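Local coordinates for protein beta-n-acetylhexosaminidase (Streptococcus pneumoniae, PDB 4AZI) that hydrolyses terminal, non-reducing N-acetylhexosamine residues from glycans, as a family 20 glycoside hydrolase module of the pneumococcal exo-beta-D-N-acetylglucosaminidase StrH, at residues T23-S35 / E96-I109. The protein carries 2 engineered substitutions. Sequence-based numbering, arbitrary orientation.
Sequences TLNQLKRIVDKAS and EVTELIEYAKSKDI
Tyr103 reaches across to helix 24-37 and is held at two places. Its OH donates to Asp32 OD1 at 2.5 Å, a short bond taken on the syn lone pair, with the carboxylate turned 52° from the ring. Lys28 CE lies over one face, 4.0 Å from the Tyr103 ring centroid, a CH-pi contact displaced toward the rim. Bent at chi3, the lysine chain carries on across the ring to Glu99, where Lys28 NZ forms a salt bridge with Glu99 OE2 at 2.8 Å, coming from above the carboxylate plane. The ring is thus held by Asp32 at its hydroxyl and covered on one face by Lys28, whose ammonium is held in turn by Glu99.

Deeper in, Leu100 is a knob in a hole made by Leu24, Leu27, Lys28 and Val31. A chi1 of -179° swings its CG away from the backbone N, and Leu100 CD1 lies 3.8 Å from both Leu27 CB and Val31 CG2. Val31 divides its branches, CG1 meeting Tyr103 CD2 at 3.8 Å while CG2 faces Leu100. Near the helix starts, Leu24 lays CD1 against Leu100 CB, and a water bridges Leu24 N to Glu96 OE2; Glu96 OE1 is held by Thr93 N.

At the other end a Schellman motif with Asp108 at C-prime closes helix 94-106 and turns Ile109 back, so that Ile109 CD1 packs 3.9 Å from Ser35 CA. Lys107 passes near Asp32, but its NZ bonds to Asn362.

Thr23 and Gln26 form a capping box that starts helix 24-37. The axes of segments 24-35 and 96-106 come within 10.0 Å and cross at -17°, nearly parallel, with Leu27, Val31, Leu100 and Ile109 touching strand 41-45 beneath: neighbouring outer helices of a TIM barrel, packed on its parallel strands.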
ATOM      1  N   THR A  23     -13.491   0.988   9.180  1.00 13.98           N
ATOM      2  CA  THR A  23     -14.502  -0.063   9.093  1.00 14.21           C
ATOM      3  C   THR A  23     -14.538  -0.586   7.671  1.00 14.22           C
ATOM      4  O   THR A  23     -14.168   0.128   6.732  1.00 14.34           O
ATOM      5  CB  THR A  23     -15.924   0.443   9.440  1.00 14.34           C
ATOM      6  OG1 THR A  23     -16.386   1.305   8.397  1.00 14.24           O
ATOM      7  CG2 THR A  23     -15.941   1.181  10.770  1.00 14.55           C
ATOM      8  N   LEU A  24     -14.996  -1.824   7.507  1.00 14.19           N
ATOM      9  CA  LEU A  24     -15.180  -2.394   6.176  1.00 14.33           C
ATOM     10  C   LEU A  24     -16.014  -1.486   5.264  1.00 14.38           C
ATOM     11  O   LEU A  24     -15.665  -1.300   4.103  1.00 14.41           O
ATOM     12  CB  LEU A  24     -15.760  -3.818   6.251  1.00 14.35           C
ATOM     13  CG  LEU A  24     -16.239  -4.506   4.967  1.00 14.73           C
ATOM     14  CD1 LEU A  24     -15.109  -4.735   3.969  1.00 14.67           C
ATOM     15  CD2 LEU A  24     -16.939  -5.816   5.313  1.00 14.87           C
ATOM     16  N   ASN A  25     -17.102  -0.915   5.781  1.00 14.84           N
ATOM     17  CA  ASN A  25     -17.907   0.008   4.979  1.00 14.93           C
ATOM     18  C   ASN A  25     -17.150   1.260   4.535  1.00 14.46           C
ATOM     19  O   ASN A  25     -17.367   1.753   3.430  1.00 14.04           O
ATOM     20  CB  ASN A  25     -19.212   0.384   5.688  1.00 16.47           C
ATOM     21  CG  ASN A  25     -20.257  -0.717   5.600  1.00 17.49           C
ATOM     22  OD1 ASN A  25     -20.241  -1.531   4.676  1.00 18.94           O
ATOM     23  ND2 ASN A  25     -21.167  -0.754   6.568  1.00 18.40           N
ATOM     24  N   GLN A  26     -16.258   1.765   5.389  1.00 13.94           N
ATOM     25  CA  GLN A  26     -15.438   2.912   5.023  1.00 13.81           C
ATOM     26  C   GLN A  26     -14.523   2.560   3.852  1.00 13.71           C
ATOM     27  O   GLN A  26     -14.363   3.356   2.931  1.00 13.94           O
ATOM     28  CB  GLN A  26     -14.633   3.430   6.219  1.00 13.93           C
ATOM     29  CG  GLN A  26     -15.444   4.297   7.172  1.00 14.25           C
ATOM     30  CD  GLN A  26     -14.699   4.625   8.455  1.00 14.38           C
ATOM     31  OE1 GLN A  26     -13.974   3.795   8.995  1.00 14.62           O
ATOM     32  NE2 GLN A  26     -14.891   5.841   8.957  1.00 14.63           N
ATOM     33  N   LEU A  27     -13.960   1.354   3.880  1.00 13.47           N
ATOM     34  CA  LEU A  27     -13.031   0.914   2.840  1.00 13.97           C
ATOM     35  C   LEU A  27     -13.749   0.608   1.527  1.00 14.29           C
ATOM     36  O   LEU A  27     -13.243   0.940   0.453  1.00 14.29           O
ATOM     37  CB  LEU A  27     -12.189  -0.261   3.333  1.00 13.42           C
ATOM     38  CG  LEU A  27     -11.370   0.078   4.592  1.00 13.12           C
ATOM     39  CD1 LEU A  27     -10.848  -1.169   5.290  1.00 12.99           C
ATOM     40  CD2 LEU A  27     -10.236   1.047   4.279  1.00 13.29           C
ATOM     41  N   LYS A  28     -14.942   0.022   1.624  1.00 15.02           N
ATOM     42  CA  LYS A  28     -15.800  -0.198   0.455  1.00 15.49           C
ATOM     43  C   LYS A  28     -16.103   1.123  -0.253  1.00 16.06           C
ATOM     44  O   LYS A  28     -16.047   1.190  -1.477  1.00 16.73           O
ATOM     45  CB  LYS A  28     -17.106  -0.903   0.845  1.00 15.57           C
ATOM     46  CG  LYS A  28     -16.995  -2.408   1.070  1.00 15.50           C
ATOM     47  CD  LYS A  28     -18.324  -2.985   1.559  1.00 15.61           C
ATOM     48  CE  LYS A  28     -18.651  -4.314   0.897  1.00 15.80           C
ATOM     49  NZ  LYS A  28     -19.996  -4.865   1.270  1.00 16.06           N
ATOM     50  N   ARG A  29     -16.420   2.168   0.514  1.00 16.62           N
ATOM     51  CA  ARG A  29     -16.644   3.510  -0.042  1.00 16.85           C
ATOM     52  C   ARG A  29     -15.427   4.088  -0.774  1.00 16.14           C
ATOM     53  O   ARG A  29     -15.567   4.744  -1.811  1.00 16.07           O
ATOM     54  CB  ARG A  29     -17.081   4.480   1.050  1.00 18.40           C
ATOM     55  CG  ARG A  29     -18.511   4.290   1.511  1.00 20.32           C
ATOM     56  CD  ARG A  29     -19.157   5.640   1.733  1.00 23.34           C
ATOM     57  NE  ARG A  29     -19.525   6.263   0.456  1.00 25.91           N
ATOM     58  CZ  ARG A  29     -19.916   7.526   0.303  1.00 26.76           C
ATOM     59  NH1 ARG A  29     -19.996   8.341   1.347  1.00 27.75           N
ATOM     60  NH2 ARG A  29     -20.231   7.979  -0.904  1.00 27.28           N
ATOM     61  N   ILE A  30     -14.241   3.861  -0.211  1.00 15.47           N
ATOM     62  CA  ILE A  30     -12.978   4.202  -0.878  1.00 14.78           C
ATOM     63  C   ILE A  30     -12.835   3.452  -2.213  1.00 14.55           C
ATOM     64  O   ILE A  30     -12.487   4.056  -3.230  1.00 14.55           O
ATOM     65  CB  ILE A  30     -11.763   3.935   0.051  1.00 14.45           C
ATOM     66  CG1 ILE A  30     -11.734   4.966   1.190  1.00 14.40           C
ATOM     67  CG2 ILE A  30     -10.448   3.923  -0.738  1.00 14.20           C
ATOM     68  CD1 ILE A  30     -10.853   4.588   2.364  1.00 14.35           C
ATOM     69  N   VAL A  31     -13.110   2.143  -2.197  1.00 14.47           N
ATOM     70  CA  VAL A  31     -13.137   1.300  -3.406  1.00 14.32           C
ATOM     71  C   VAL A  31     -14.082   1.887  -4.468  1.00 14.54           C
ATOM     72  O   VAL A  31     -13.703   2.026  -5.636  1.00 14.39           O
ATOM     73  CB  VAL A  31     -13.561  -0.157  -3.065  1.00 14.33           C
ATOM     74  CG1 VAL A  31     -14.009  -0.915  -4.309  1.00 14.05           C
ATOM     75  CG2 VAL A  31     -12.430  -0.901  -2.372  1.00 13.84           C
ATOM     76  N   ASP A  32     -15.295   2.236  -4.030  1.00 14.67           N
ATOM     77  CA  ASP A  32     -16.318   2.898  -4.854  1.00 14.95           C
ATOM     78  C   ASP A  32     -15.811   4.173  -5.505  1.00 14.71           C
ATOM     79  O   ASP A  32     -15.971   4.370  -6.711  1.00 14.69           O
ATOM     80  CB  ASP A  32     -17.535   3.274  -3.994  1.00 14.87           C
ATOM     81  CG  ASP A  32     -18.366   2.080  -3.591  1.00 15.31           C
ATOM     82  OD1 ASP A  32     -18.137   0.978  -4.127  0.50 15.08           O
ATOM     83  OD2 ASP A  32     -19.267   2.262  -2.743  0.50 14.84           O
ATOM     84  N   LYS A  33     -15.228   5.048  -4.686  1.00 14.82           N
ATOM     85  CA  LYS A  33     -14.684   6.309  -5.164  1.00 14.84           C
ATOM     86  C   LYS A  33     -13.514   6.092  -6.106  1.00 14.47           C
ATOM     87  O   LYS A  33     -13.378   6.818  -7.081  1.00 14.43           O
ATOM     88  CB  LYS A  33     -14.260   7.209  -3.998  1.00 15.26           C
ATOM     89  CG  LYS A  33     -14.070   8.666  -4.384  1.00 15.79           C
ATOM     90  CD  LYS A  33     -15.382   9.288  -4.842  1.00 16.59           C
ATOM     91  CE  LYS A  33     -15.193  10.720  -5.306  1.00 17.09           C
ATOM     92  NZ  LYS A  33     -16.475  11.299  -5.816  1.00 17.48           N
ATOM     93  N   ALA A  34     -12.678   5.098  -5.814  1.00 14.22           N
ATOM     94  CA  ALA A  34     -11.563   4.751  -6.705  1.00 13.87           C
ATOM     95  C   ALA A  34     -12.071   4.237  -8.050  1.00 13.66           C
ATOM     96  O   ALA A  34     -11.555   4.612  -9.099  1.00 13.46           O
ATOM     97  CB  ALA A  34     -10.648   3.730  -6.051  1.00 13.60           C
ATOM     98  N   SER A  35     -13.096   3.392  -8.008  1.00 13.98           N
ATOM     99  CA  SER A  35     -13.699   2.838  -9.219  1.00 14.29           C
ATOM    100  C   SER A  35     -14.327   3.909 -10.114  1.00 14.23           C
ATOM    101  O   SER A  35     -14.244   3.821 -11.341  1.00 14.42           O
ATOM    102  CB  SER A  35     -14.744   1.781  -8.872  1.00 14.32           C
ATOM    103  OG  SER A  35     -15.328   1.279 -10.059  1.00 15.31           O
ATOM    104  N   GLU A  96     -14.001 -10.002   6.686  1.00 15.26           N
ATOM    105  CA  GLU A  96     -14.100  -8.634   6.189  1.00 14.91           C
ATOM    106  C   GLU A  96     -13.109  -8.315   5.053  1.00 14.45           C
ATOM    107  O   GLU A  96     -13.494  -7.711   4.049  1.00 14.17           O
ATOM    108  CB  GLU A  96     -13.965  -7.628   7.334  1.00 15.23           C
ATOM    109  CG  GLU A  96     -15.130  -7.631   8.316  1.00 15.44           C
ATOM    110  CD  GLU A  96     -14.897  -6.716   9.500  1.00 16.05           C
ATOM    111  OE1 GLU A  96     -13.758  -6.670  10.014  1.00 15.46           O
ATOM    112  OE2 GLU A  96     -15.856  -6.034   9.923  1.00 16.31           O
ATOM    113  N   VAL A  97     -11.844  -8.709   5.204  1.00 13.96           N
ATOM    114  CA  VAL A  97     -10.860  -8.492   4.135  1.00 13.39           C
ATOM    115  C   VAL A  97     -11.218  -9.329   2.896  1.00 13.18           C
ATOM    116  O   VAL A  97     -11.068  -8.865   1.766  1.00 12.64           O
ATOM    117  CB  VAL A  97      -9.406  -8.730   4.610  1.00 13.24           C
ATOM    118  CG1 VAL A  97      -8.429  -8.744   3.442  1.00 13.17           C
ATOM    119  CG2 VAL A  97      -8.985  -7.673   5.624  1.00 13.30           C
ATOM    120  N   THR A  98     -11.708 -10.551   3.110  1.00 13.42           N
ATOM    121  CA  THR A  98     -12.140 -11.413   1.998  1.00 13.61           C
ATOM    122  C   THR A  98     -13.245 -10.707   1.192  1.00 14.08           C
ATOM    123  O   THR A  98     -13.177 -10.648  -0.039  1.00 14.28           O
ATOM    124  CB  THR A  98     -12.610 -12.807   2.490  1.00 13.51           C
ATOM    125  OG1 THR A  98     -11.572 -13.411   3.271  1.00 13.51           O
ATOM    126  CG2 THR A  98     -12.955 -13.730   1.323  1.00 12.98           C
ATOM    127  N   GLU A  99     -14.230 -10.154   1.898  1.00 14.26           N
ATOM    128  CA  GLU A  99     -15.329  -9.407   1.277  1.00 14.56           C
ATOM    129  C   GLU A  99     -14.863  -8.137   0.557  1.00 14.48           C
ATOM    130  O   GLU A  99     -15.382  -7.812  -0.509  1.00 14.32           O
ATOM    131  CB  GLU A  99     -16.412  -9.060   2.310  1.00 15.45           C
ATOM    132  CG  GLU A  99     -17.507  -8.137   1.778  1.00 16.71           C
ATOM    133  CD  GLU A  99     -18.746  -8.063   2.665  1.00 17.39           C
ATOM    134  OE1 GLU A  99     -18.712  -8.583   3.802  1.00 18.79           O
ATOM    135  OE2 GLU A  99     -19.758  -7.487   2.221  0.50 17.16           O
ATOM    136  N   LEU A 100     -13.901  -7.418   1.139  1.00 14.24           N
ATOM    137  CA  LEU A 100     -13.367  -6.204   0.503  1.00 14.13           C
ATOM    138  C   LEU A 100     -12.683  -6.540  -0.824  1.00 14.49           C
ATOM    139  O   LEU A 100     -12.893  -5.865  -1.834  1.00 14.57           O
ATOM    140  CB  LEU A 100     -12.408  -5.456   1.444  1.00 13.40           C
ATOM    141  CG  LEU A 100     -11.767  -4.151   0.952  1.00 13.21           C
ATOM    142  CD1 LEU A 100     -12.796  -3.030   0.791  1.00 12.88           C
ATOM    143  CD2 LEU A 100     -10.671  -3.728   1.919  1.00 12.84           C
ATOM    144  N   ILE A 101     -11.875  -7.594  -0.810  1.00 14.77           N
ATOM    145  CA  ILE A 101     -11.192  -8.077  -2.006  1.00 14.95           C
ATOM    146  C   ILE A 101     -12.166  -8.522  -3.111  1.00 15.46           C
ATOM    147  O   ILE A 101     -12.023  -8.114  -4.259  1.00 14.77           O
ATOM    148  CB  ILE A 101     -10.184  -9.189  -1.652  1.00 14.84           C
ATOM    149  CG1 ILE A 101      -9.104  -8.627  -0.707  1.00 14.64           C
ATOM    150  CG2 ILE A 101      -9.564  -9.780  -2.919  1.00 14.64           C
ATOM    151  CD1 ILE A 101      -8.087  -9.644  -0.226  1.00 14.92           C
ATOM    152  N   GLU A 102     -13.157  -9.344  -2.766  1.00 16.73           N
ATOM    153  CA  GLU A 102     -14.201  -9.731  -3.719  1.00 17.58           C
ATOM    154  C   GLU A 102     -14.921  -8.504  -4.269  1.00 17.03           C
ATOM    155  O   GLU A 102     -15.125  -8.390  -5.482  1.00 16.35           O
ATOM    156  CB  GLU A 102     -15.250 -10.645  -3.073  1.00 19.71           C
ATOM    157  CG  GLU A 102     -14.710 -11.750  -2.189  1.00 22.42           C
ATOM    158  CD  GLU A 102     -15.056 -13.142  -2.675  1.00 24.38           C
ATOM    159  OE1 GLU A 102     -14.902 -13.414  -3.887  1.00 26.33           O
ATOM    160  OE2 GLU A 102     -15.472 -13.971  -1.831  1.00 25.33           O
ATOM    161  N   TYR A 103     -15.321  -7.604  -3.363  1.00 16.67           N
ATOM    162  CA  TYR A 103     -16.078  -6.390  -3.717  1.00 16.43           C
ATOM    163  C   TYR A 103     -15.290  -5.500  -4.668  1.00 16.29           C
ATOM    164  O   TYR A 103     -15.826  -5.026  -5.680  1.00 15.65           O
ATOM    165  CB  TYR A 103     -16.446  -5.603  -2.454  1.00 16.57           C
ATOM    166  CG  TYR A 103     -17.269  -4.354  -2.691  1.00 16.49           C
ATOM    167  CD1 TYR A 103     -18.651  -4.429  -2.852  1.00 16.70           C
ATOM    168  CD2 TYR A 103     -16.666  -3.090  -2.733  1.00 16.40           C
ATOM    169  CE1 TYR A 103     -19.413  -3.286  -3.062  1.00 16.80           C
ATOM    170  CE2 TYR A 103     -17.419  -1.941  -2.946  1.00 16.29           C
ATOM    171  CZ  TYR A 103     -18.795  -2.045  -3.107  1.00 16.78           C
ATOM    172  OH  TYR A 103     -19.561  -0.918  -3.316  1.00 16.98           O
ATOM    173  N   ALA A 104     -14.019  -5.280  -4.332  1.00 16.33           N
ATOM    174  CA  ALA A 104     -13.109  -4.530  -5.186  1.00 16.32           C
ATOM    175  C   ALA A 104     -12.963  -5.213  -6.549  1.00 16.30           C
ATOM    176  O   ALA A 104     -12.978  -4.540  -7.587  1.00 15.86           O
ATOM    177  CB  ALA A 104     -11.756  -4.357  -4.512  1.00 16.36           C
ATOM    178  N   LYS A 105     -12.859  -6.544  -6.541  1.00 16.07           N
ATOM    179  CA  LYS A 105     -12.663  -7.315  -7.780  1.00 16.29           C
ATOM    180  C   LYS A 105     -13.831  -7.097  -8.748  1.00 16.55           C
ATOM    181  O   LYS A 105     -13.611  -6.926  -9.944  1.00 16.33           O
ATOM    182  CB  LYS A 105     -12.449  -8.806  -7.484  1.00 16.17           C
ATOM    183  CG  LYS A 105     -11.910  -9.624  -8.663  1.00 16.56           C
ATOM    184  CD  LYS A 105     -11.838 -11.105  -8.325  1.00 16.53           C
ATOM    185  CE  LYS A 105     -11.800 -11.930  -9.599  1.00 16.69           C
ATOM    186  NZ  LYS A 105     -11.858 -13.390  -9.340  1.00 16.93           N
ATOM    187  N   SER A 106     -15.057  -7.047  -8.211  1.00 16.53           N
ATOM    188  CA  SER A 106     -16.271  -6.830  -9.012  1.00 17.00           C
ATOM    189  C   SER A 106     -16.281  -5.467  -9.714  1.00 17.35           C
ATOM    190  O   SER A 106     -17.003  -5.257 -10.691  1.00 16.54           O
ATOM    191  CB  SER A 106     -17.535  -6.993  -8.148  1.00 17.14           C
ATOM    192  OG  SER A 106     -17.724  -5.885  -7.286  1.00 17.08           O
ATOM    193  N   LYS A 107     -15.471  -4.545  -9.206  1.00 17.92           N
ATOM    194  CA  LYS A 107     -15.325  -3.234  -9.813  1.00 18.69           C
ATOM    195  C   LYS A 107     -13.955  -3.050 -10.481  1.00 19.13           C
ATOM    196  O   LYS A 107     -13.527  -1.917 -10.719  1.00 19.74           O
ATOM    197  CB  LYS A 107     -15.580  -2.151  -8.766  1.00 18.81           C
ATOM    198  CG  LYS A 107     -17.045  -2.047  -8.362  1.00 19.20           C
ATOM    199  CD  LYS A 107     -17.207  -1.255  -7.080  1.00 19.36           C
ATOM    200  CE  LYS A 107     -18.646  -1.306  -6.584  1.00 19.66           C
ATOM    201  NZ  LYS A 107     -19.557  -0.603  -7.527  1.00 20.33           N
ATOM    202  N   ASP A 108     -13.291  -4.172 -10.792  1.00 19.54           N
ATOM    203  CA  ASP A 108     -11.962  -4.195 -11.429  1.00 19.40           C
ATOM    204  C   ASP A 108     -10.930  -3.347 -10.658  1.00 18.31           C
ATOM    205  O   ASP A 108     -10.086  -2.678 -11.247  1.00 18.46           O
ATOM    206  CB  ASP A 108     -12.043  -3.767 -12.913  1.00 21.19           C
ATOM    207  CG  ASP A 108     -12.854  -4.741 -13.780  1.00 22.71           C
ATOM    208  OD1 ASP A 108     -12.823  -5.966 -13.530  1.00 23.96           O
ATOM    209  OD2 ASP A 108     -13.513  -4.274 -14.733  1.00 23.59           O
ATOM    210  N   ILE A 109     -11.029  -3.377  -9.333  1.00 17.10           N
ATOM    211  CA  ILE A 109     -10.080  -2.720  -8.439  1.00 15.63           C
ATOM    212  C   ILE A 109      -9.292  -3.828  -7.738  1.00 15.07           C
ATOM    213  O   ILE A 109      -9.877  -4.724  -7.134  1.00 15.04           O
ATOM    214  CB  ILE A 109     -10.806  -1.832  -7.387  1.00 15.38           C
ATOM    215  CG1 ILE A 109     -11.557  -0.655  -8.041  1.00 15.36           C
ATOM    216  CG2 ILE A 109      -9.845  -1.323  -6.318  1.00 15.19           C
ATOM    217  CD1 ILE A 109     -10.711   0.293  -8.876  1.00 15.14           C
TER
HETATM  218  O   HOH W   1     -15.765  -3.116  10.077  1.00 15.21           O